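Long-range contact in cell wall surface anchor family protein (Streptococcus pneumoniae, PDB 4OQ1), which probably helps attach the pneumococcal pilus to the cell wall as its ancillary pilin, built in part from CnaB-type immunoglobulin-like domains: residues Arg309-Trp321 / Gln331-Asp343. The protein carries 3 engineered substitutions. Residues are numbered along the deposited sequence; the frame is centred on the assembly and turned at random.
Sequences RVEGLEYGTYYLW and QLTSPVSFTIGKD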
# COMPACT_ATOMS: atom_id res chain seq x y z
N ARG A 309 -14.78 6.62 -36.33
CA ARG A 309 -15.47 5.80 -35.40
C ARG A 309 -14.65 5.61 -34.10
O ARG A 309 -13.47 5.66 -34.14
CB ARG A 309 -15.58 4.44 -36.09
CG ARG A 309 -16.57 3.54 -35.50
CD ARG A 309 -16.78 2.36 -36.45
NE ARG A 309 -17.87 1.59 -35.92
CZ ARG A 309 -17.73 0.52 -35.15
NH1 ARG A 309 -18.80 -0.12 -34.69
NH2 ARG A 309 -16.52 0.07 -34.86
N VAL A 310 -15.36 5.48 -32.99
CA VAL A 310 -14.79 5.02 -31.70
C VAL A 310 -15.62 3.79 -31.26
O VAL A 310 -16.85 3.77 -31.34
CB VAL A 310 -14.83 6.11 -30.61
CG1 VAL A 310 -14.23 7.38 -31.13
CG2 VAL A 310 -16.27 6.40 -30.17
N GLU A 311 -14.90 2.76 -30.88
CA GLU A 311 -15.55 1.52 -30.53
C GLU A 311 -15.09 1.00 -29.15
O GLU A 311 -13.95 1.22 -28.72
CB GLU A 311 -15.27 0.49 -31.64
CG GLU A 311 -15.78 -0.92 -31.30
CD GLU A 311 -15.72 -1.91 -32.47
OE1 GLU A 311 -15.08 -1.57 -33.50
OE2 GLU A 311 -16.31 -3.02 -32.35
N GLY A 312 -15.97 0.24 -28.51
CA GLY A 312 -15.70 -0.28 -27.17
C GLY A 312 -15.80 0.94 -26.27
O GLY A 312 -16.59 1.83 -26.49
N LEU A 313 -15.02 1.09 -25.27
CA LEU A 313 -15.25 2.40 -24.62
C LEU A 313 -16.53 2.50 -23.71
O LEU A 313 -17.70 2.40 -24.08
CB LEU A 313 -15.16 3.49 -25.70
CG LEU A 313 -15.24 4.93 -25.32
CD1 LEU A 313 -14.51 5.81 -26.32
CD2 LEU A 313 -16.70 5.22 -25.28
N GLU A 314 -16.24 2.69 -22.45
CA GLU A 314 -17.23 2.60 -21.43
C GLU A 314 -18.24 3.69 -21.56
O GLU A 314 -17.93 4.79 -22.04
CB GLU A 314 -16.51 2.68 -20.09
CG GLU A 314 -15.87 1.33 -19.71
CD GLU A 314 -14.67 0.81 -20.54
OE1 GLU A 314 -14.02 1.60 -21.26
OE2 GLU A 314 -14.37 -0.42 -20.47
N TYR A 315 -19.45 3.37 -21.22
CA TYR A 315 -20.45 4.34 -21.00
C TYR A 315 -19.94 5.57 -20.28
O TYR A 315 -19.33 5.48 -19.21
CB TYR A 315 -21.60 3.77 -20.21
CG TYR A 315 -22.56 2.86 -21.06
CD1 TYR A 315 -22.24 2.42 -22.34
CD2 TYR A 315 -23.79 2.48 -20.55
CE1 TYR A 315 -23.13 1.61 -23.07
CE2 TYR A 315 -24.67 1.69 -21.25
CZ TYR A 315 -24.35 1.25 -22.50
OH TYR A 315 -25.26 0.45 -23.14
N GLY A 316 -20.32 6.74 -20.79
CA GLY A 316 -19.89 8.00 -20.21
C GLY A 316 -19.87 9.08 -21.25
O GLY A 316 -20.32 8.85 -22.36
N THR A 317 -19.35 10.25 -20.90
CA THR A 317 -19.29 11.42 -21.76
C THR A 317 -17.85 11.66 -22.22
O THR A 317 -16.90 11.55 -21.41
CB THR A 317 -19.83 12.60 -21.00
OG1 THR A 317 -21.22 12.35 -20.78
CG2 THR A 317 -19.61 13.94 -21.76
N TYR A 318 -17.68 11.90 -23.53
CA TYR A 318 -16.44 12.09 -24.10
C TYR A 318 -16.43 13.33 -25.03
O TYR A 318 -17.47 13.95 -25.26
CB TYR A 318 -16.06 10.89 -24.92
CG TYR A 318 -15.98 9.61 -24.16
CD1 TYR A 318 -14.82 9.21 -23.59
CD2 TYR A 318 -17.08 8.84 -23.98
CE1 TYR A 318 -14.73 8.08 -22.85
CE2 TYR A 318 -17.02 7.65 -23.28
CZ TYR A 318 -15.84 7.27 -22.72
OH TYR A 318 -15.67 6.11 -22.08
N TYR A 319 -15.28 13.62 -25.58
CA TYR A 319 -15.01 14.81 -26.41
C TYR A 319 -14.03 14.52 -27.55
O TYR A 319 -12.95 13.92 -27.33
CB TYR A 319 -14.51 16.00 -25.60
CG TYR A 319 -15.32 16.35 -24.38
CD1 TYR A 319 -16.30 17.29 -24.40
CD2 TYR A 319 -15.08 15.66 -23.17
CE1 TYR A 319 -17.05 17.53 -23.28
CE2 TYR A 319 -15.83 15.88 -22.07
CZ TYR A 319 -16.77 16.84 -22.12
OH TYR A 319 -17.48 17.03 -21.00
N LEU A 320 -14.37 15.02 -28.75
CA LEU A 320 -13.49 15.00 -29.88
C LEU A 320 -12.76 16.34 -29.83
O LEU A 320 -13.39 17.39 -30.10
CB LEU A 320 -14.22 14.93 -31.23
CG LEU A 320 -15.07 13.62 -31.44
CD1 LEU A 320 -15.71 13.63 -32.82
CD2 LEU A 320 -14.16 12.43 -31.38
N TRP A 321 -11.51 16.28 -29.41
CA TRP A 321 -10.62 17.48 -29.34
C TRP A 321 -9.98 17.61 -30.69
O TRP A 321 -9.21 16.69 -31.10
CB TRP A 321 -9.55 17.33 -28.25
CG TRP A 321 -8.49 18.41 -28.25
CD1 TRP A 321 -7.35 18.43 -28.95
CD2 TRP A 321 -8.53 19.63 -27.53
NE1 TRP A 321 -6.65 19.62 -28.73
CE2 TRP A 321 -7.35 20.33 -27.80
CE3 TRP A 321 -9.42 20.17 -26.62
CZ2 TRP A 321 -7.09 21.61 -27.26
CZ3 TRP A 321 -9.12 21.42 -26.06
CH2 TRP A 321 -8.00 22.11 -26.39
N GLN A 331 -11.14 25.87 -37.66
CA GLN A 331 -11.22 25.02 -36.46
C GLN A 331 -12.56 25.21 -35.72
O GLN A 331 -13.15 26.32 -35.62
CB GLN A 331 -10.01 25.27 -35.50
CG GLN A 331 -8.75 24.45 -35.88
CD GLN A 331 -8.17 23.59 -34.73
OE1 GLN A 331 -8.61 23.68 -33.57
NE2 GLN A 331 -7.21 22.75 -35.07
N LEU A 332 -13.10 24.10 -35.27
CA LEU A 332 -14.28 24.13 -34.49
C LEU A 332 -14.07 24.97 -33.23
O LEU A 332 -12.96 25.03 -32.72
CB LEU A 332 -14.65 22.73 -34.05
CG LEU A 332 -14.79 21.68 -35.13
CD1 LEU A 332 -15.15 20.31 -34.53
CD2 LEU A 332 -15.92 22.07 -36.08
N THR A 333 -15.11 25.64 -32.73
CA THR A 333 -14.89 26.55 -31.64
C THR A 333 -14.84 25.86 -30.30
O THR A 333 -14.40 26.42 -29.37
CB THR A 333 -15.96 27.69 -31.58
OG1 THR A 333 -17.19 27.09 -31.64
CG2 THR A 333 -15.82 28.59 -32.78
N SER A 334 -15.28 24.59 -30.22
CA SER A 334 -15.09 23.82 -29.01
C SER A 334 -15.06 22.33 -29.39
O SER A 334 -15.46 21.97 -30.50
CB SER A 334 -16.26 24.08 -28.04
OG SER A 334 -17.45 23.52 -28.51
N PRO A 335 -14.61 21.48 -28.47
CA PRO A 335 -14.57 20.05 -28.84
C PRO A 335 -16.00 19.58 -29.03
O PRO A 335 -16.93 20.11 -28.43
CB PRO A 335 -13.98 19.41 -27.62
CG PRO A 335 -13.06 20.45 -27.14
CD PRO A 335 -13.96 21.69 -27.19
N VAL A 336 -16.14 18.48 -29.74
CA VAL A 336 -17.47 17.90 -29.92
C VAL A 336 -17.79 16.92 -28.74
O VAL A 336 -17.14 15.90 -28.58
CB VAL A 336 -17.50 17.05 -31.17
CG1 VAL A 336 -18.86 16.46 -31.34
CG2 VAL A 336 -17.15 17.89 -32.38
N SER A 337 -18.82 17.22 -27.96
CA SER A 337 -19.21 16.33 -26.91
C SER A 337 -20.09 15.19 -27.44
O SER A 337 -20.94 15.38 -28.32
CB SER A 337 -20.02 17.13 -25.87
OG SER A 337 -20.26 16.25 -24.75
N PHE A 338 -19.89 14.02 -26.90
CA PHE A 338 -20.76 12.87 -27.21
C PHE A 338 -20.82 11.99 -26.00
O PHE A 338 -19.85 11.92 -25.23
CB PHE A 338 -20.33 12.09 -28.46
CG PHE A 338 -18.98 11.45 -28.39
CD1 PHE A 338 -18.86 10.09 -28.31
CD2 PHE A 338 -17.84 12.18 -28.48
CE1 PHE A 338 -17.64 9.51 -28.22
CE2 PHE A 338 -16.62 11.62 -28.42
CZ PHE A 338 -16.49 10.25 -28.34
N THR A 339 -21.92 11.24 -25.90
CA THR A 339 -22.27 10.44 -24.70
C THR A 339 -22.50 9.08 -25.20
O THR A 339 -23.17 8.90 -26.20
CB THR A 339 -23.53 11.01 -24.01
OG1 THR A 339 -23.13 12.22 -23.39
CG2 THR A 339 -23.99 10.07 -22.84
N ILE A 340 -21.82 8.12 -24.61
CA ILE A 340 -22.09 6.69 -24.88
C ILE A 340 -23.02 6.10 -23.81
O ILE A 340 -22.74 6.23 -22.64
CB ILE A 340 -20.78 5.99 -24.98
CG1 ILE A 340 -19.96 6.71 -26.00
CG2 ILE A 340 -20.97 4.50 -25.26
CD1 ILE A 340 -19.13 5.82 -26.82
N GLY A 341 -24.09 5.42 -24.22
CA GLY A 341 -25.13 5.03 -23.25
C GLY A 341 -26.08 4.03 -23.84
O GLY A 341 -26.00 3.74 -25.02
N LYS A 342 -26.93 3.46 -23.00
CA LYS A 342 -27.91 2.47 -23.45
C LYS A 342 -28.97 3.07 -24.41
O LYS A 342 -29.41 2.37 -25.31
CB LYS A 342 -28.61 1.83 -22.25
CG LYS A 342 -29.48 0.63 -22.59
CD LYS A 342 -29.97 -0.06 -21.32
CE LYS A 342 -31.04 -1.12 -21.62
NZ LYS A 342 -32.43 -0.59 -21.51
N ASP A 343 -29.38 4.33 -24.21
CA ASP A 343 -30.44 4.95 -25.04
C ASP A 343 -30.33 4.72 -26.55
O ASP A 343 -29.61 5.44 -27.24
CB ASP A 343 -30.52 6.46 -24.77
CG ASP A 343 -31.47 6.80 -23.63
OD1 ASP A 343 -32.24 5.89 -23.24
OD2 ASP A 343 -31.46 7.95 -23.13
O HOH W 1 -20.08 17.26 -21.93
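G316, Y318 and L320 form hydrogen-bonded pairs with I340, F338 and V336 where strands 316-321 and 336-340 run antiparallel, their axes 4.6 Å apart at closest, joined by six backbone bonds. As in other two-layer beta sandwiches, one face of the pair (Y318, L320, F338, I340) turns to the core and the other (T317, Y319, S337, T339) largely to solvent. On the core side, F338 lies against Y318: the CB of Y318 sits over one face of the F338 ring, 3.5 Å from CZ of F338, while the two rings, 29° apart in plane, slide past each other with scarcely any overlap. With CG of F338 between its backbone N and carbonyl carbon (chi1 62°), the ring leans over the partner strand, where CE2 of F338 meets CD2 of L320 at 3.9 Å. I340 packs CG2 against CD1 of Y315 at 3.8 Å, and its CG1 lies near the Y318 ring. The Y318 hydroxyl donates to O of E314 at 2.6 Å, tying the ring to the loop before its own strand. On the solvent side, OG1 of T317 and OG1 of T339 share a hydrogen bond of 3.2 Å, and one water bridges OH of Y319 and OG of S337. Past the strand end, CA of G341 stands 3.7 Å from the centroid of the Y315 ring, almost on its normal, a CH-pi contact. This pair belongs to one sheet of a prealbumin-like (CnaB) domain: strand 277-284 flanks 316-321, and strand 260-266 of the facing sheet supplies V260 and F262, the latter edge-to-face with F338.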